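Local coordinates for PGRP domain of peptidoglycan recognition protein 3 (Branchiostoma belcheri tsingtauense, PDB 4ZXM) that probably hydrolyses the amide bond between N-acetylmuramic acid and L-alanine in bacterial peptidoglycan, as an amidase-type peptidoglycan recognition protein of amphioxus, at residues A[194-199]-A[242-247]. Residues are numbered along the deposited sequence; the frame is centred on the assembly and turned at random.
Sequences GDFTSQ and NLLYDD
Leu-243 lays one methyl, CD1, over the backbone where Ser-198 runs into Gln-199: CD1 lies 3.4 Å from Ser-198 C and equally close to Gln-199 N, so it meets the peptide group while both polar side chains start off away from the helix. The backbone of the same leucine makes the one hydrogen bond that joins the two segments. Leu-243 N gives its hydrogen to Phe-196 O over 2.6 Å, with an N-H...O angle of 148°. That loop carbonyl thus takes up an N-H from the first turn of helix 243-247. The Asn-242 amide sits against the same oxygen, but with Asn-242 ND2 at 3.3 Å from Phe-196 O the angle is too poor for a bond. Its other end does the N-capping: with CG anti to the backbone N (chi1 -162°), Asn-242 OD1 turns back over the helix start and accepts weak bonds from the backbone N of Leu-244 and of Tyr-245. Next to the cap, Phe-196 and Leu-244 pack at a slant, Phe-196 CB 3.9 Å from Leu-244 CB, while Leu-244 CD2 approaches Phe-196 CD2 obliquely at 4.0 Å. One face of the phenyl ring has Gly-194 C 3.5 Å above it, offset toward the rim, and Gln-199 O lies in plane at the ring edge; the loop therefore curls round its own aromatic side chain. Within it, Thr-197 OG1 donates to Asp-195 OD2. The contact joins the loop between strand 187-192 and helix 203-219 to the start of helix 243-247, near the C-terminus of the amidase fold, with Phe-196, Asn-242 and Leu-244 all reaching His-123 on strand 116-123, which lies between strands 187-192 and 226-230 in the sheet.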
loop_
_atom_site.group_PDB
_atom_site.type_symbol
_atom_site.label_atom_id
_atom_site.label_comp_id
_atom_site.label_asym_id
_atom_site.label_seq_id
_atom_site.Cartn_x
_atom_site.Cartn_y
_atom_site.Cartn_z
ATOM N N GLY A 194 8.456 3.648 -4.927
ATOM C CA GLY A 194 9.336 4.724 -5.313
ATOM C C GLY A 194 9.923 5.408 -4.105
ATOM O O GLY A 194 9.644 5.047 -2.961
ATOM N N ASP A 195 10.768 6.382 -4.386
ATOM C CA ASP A 195 11.373 7.221 -3.382
ATOM C C ASP A 195 10.884 8.586 -3.778
ATOM O O ASP A 195 11.083 8.995 -4.921
ATOM C CB ASP A 195 12.895 7.125 -3.481
ATOM C CG ASP A 195 13.601 8.301 -2.841
ATOM O OD1 ASP A 195 13.675 8.356 -1.594
ATOM O OD2 ASP A 195 14.096 9.168 -3.593
ATOM N N PHE A 196 10.215 9.289 -2.878
ATOM C CA PHE A 196 9.541 10.512 -3.297
ATOM C C PHE A 196 10.033 11.722 -2.525
ATOM O O PHE A 196 9.256 12.552 -2.079
ATOM C CB PHE A 196 8.027 10.321 -3.203
ATOM C CG PHE A 196 7.534 9.153 -4.008
ATOM C CD1 PHE A 196 7.488 9.225 -5.391
ATOM C CD2 PHE A 196 7.158 7.972 -3.392
ATOM C CE1 PHE A 196 7.051 8.151 -6.146
ATOM C CE2 PHE A 196 6.723 6.892 -4.142
ATOM C CZ PHE A 196 6.666 6.981 -5.522
ATOM N N THR A 197 11.349 11.817 -2.397
ATOM C CA THR A 197 11.976 12.915 -1.676
ATOM C C THR A 197 12.213 14.102 -2.598
ATOM O O THR A 197 12.164 15.245 -2.146
ATOM C CB THR A 197 13.310 12.481 -1.067
ATOM O OG1 THR A 197 14.134 11.946 -2.104
ATOM C CG2 THR A 197 13.084 11.417 0.012
ATOM N N SER A 198 12.486 13.831 -3.876
ATOM C CA SER A 198 12.633 14.891 -4.880
ATOM C C SER A 198 11.713 14.730 -6.097
ATOM O O SER A 198 11.701 15.593 -6.969
ATOM C CB SER A 198 14.088 14.975 -5.357
ATOM O OG SER A 198 14.316 14.115 -6.464
ATOM N N GLN A 199 10.946 13.645 -6.161
ATOM C CA GLN A 199 10.047 13.408 -7.292
ATOM C C GLN A 199 8.652 13.044 -6.796
ATOM O O GLN A 199 8.495 12.449 -5.732
ATOM C CB GLN A 199 10.605 12.294 -8.175
ATOM C CG GLN A 199 10.408 12.516 -9.667
ATOM C CD GLN A 199 11.357 11.666 -10.505
ATOM O OE1 GLN A 199 11.118 10.477 -10.716
ATOM N NE2 GLN A 199 12.440 12.273 -10.982
ATOM N N ASN A 242 9.247 14.757 2.056
ATOM C CA ASN A 242 8.730 13.797 1.087
ATOM C C ASN A 242 7.523 14.329 0.329
ATOM O O ASN A 242 6.515 14.701 0.927
ATOM C CB ASN A 242 8.342 12.513 1.810
ATOM C CG ASN A 242 8.219 11.340 0.873
ATOM O OD1 ASN A 242 7.145 11.081 0.348
ATOM N ND2 ASN A 242 9.325 10.632 0.644
ATOM N N LEU A 243 7.633 14.339 -0.995
ATOM C CA LEU A 243 6.607 14.900 -1.880
ATOM C C LEU A 243 5.300 14.108 -1.923
ATOM O O LEU A 243 4.235 14.688 -2.153
ATOM C CB LEU A 243 7.159 15.038 -3.302
ATOM C CG LEU A 243 8.210 16.130 -3.483
ATOM C CD1 LEU A 243 8.877 16.004 -4.840
ATOM C CD2 LEU A 243 7.571 17.497 -3.329
ATOM N N LEU A 244 5.384 12.793 -1.732
ATOM C CA LEU A 244 4.190 11.960 -1.627
ATOM C C LEU A 244 3.370 12.401 -0.425
ATOM O O LEU A 244 2.183 12.708 -0.538
ATOM C CB LEU A 244 4.561 10.480 -1.485
ATOM C CG LEU A 244 3.481 9.496 -1.003
ATOM C CD1 LEU A 244 2.273 9.495 -1.931
ATOM C CD2 LEU A 244 4.051 8.093 -0.864
ATOM N N TYR A 245 4.020 12.451 0.728
ATOM C CA TYR A 245 3.332 12.770 1.963
ATOM C C TYR A 245 2.841 14.215 2.064
ATOM O O TYR A 245 1.988 14.517 2.894
ATOM C CB TYR A 245 4.227 12.470 3.139
ATOM C CG TYR A 245 4.607 11.003 3.310
ATOM C CD1 TYR A 245 3.653 9.988 3.253
ATOM C CD2 TYR A 245 5.928 10.639 3.571
ATOM C CE1 TYR A 245 4.014 8.659 3.420
ATOM C CE2 TYR A 245 6.294 9.316 3.745
ATOM C CZ TYR A 245 5.335 8.330 3.666
ATOM O OH TYR A 245 5.702 7.018 3.837
ATOM N N ASP A 246 3.389 15.105 1.241
ATOM C CA ASP A 246 2.816 16.440 1.076
ATOM C C ASP A 246 1.478 16.339 0.374
ATOM O O ASP A 246 0.522 17.012 0.745
ATOM C CB ASP A 246 3.732 17.335 0.238
ATOM C CG ASP A 246 5.046 17.660 0.935
ATOM O OD1 ASP A 246 5.117 17.544 2.182
ATOM O OD2 ASP A 246 6.010 18.036 0.226
ATOM N N ASP A 247 1.426 15.495 -0.649
ATOM C CA ASP A 247 0.241 15.359 -1.474
ATOM C C ASP A 247 -0.949 14.811 -0.707
ATOM O O ASP A 247 -2.062 15.310 -0.852
ATOM C CB ASP A 247 0.514 14.455 -2.673
ATOM C CG ASP A 247 -0.488 14.665 -3.785
ATOM O OD1 ASP A 247 -0.300 15.613 -4.577
ATOM O OD2 ASP A 247 -1.471 13.896 -3.865
#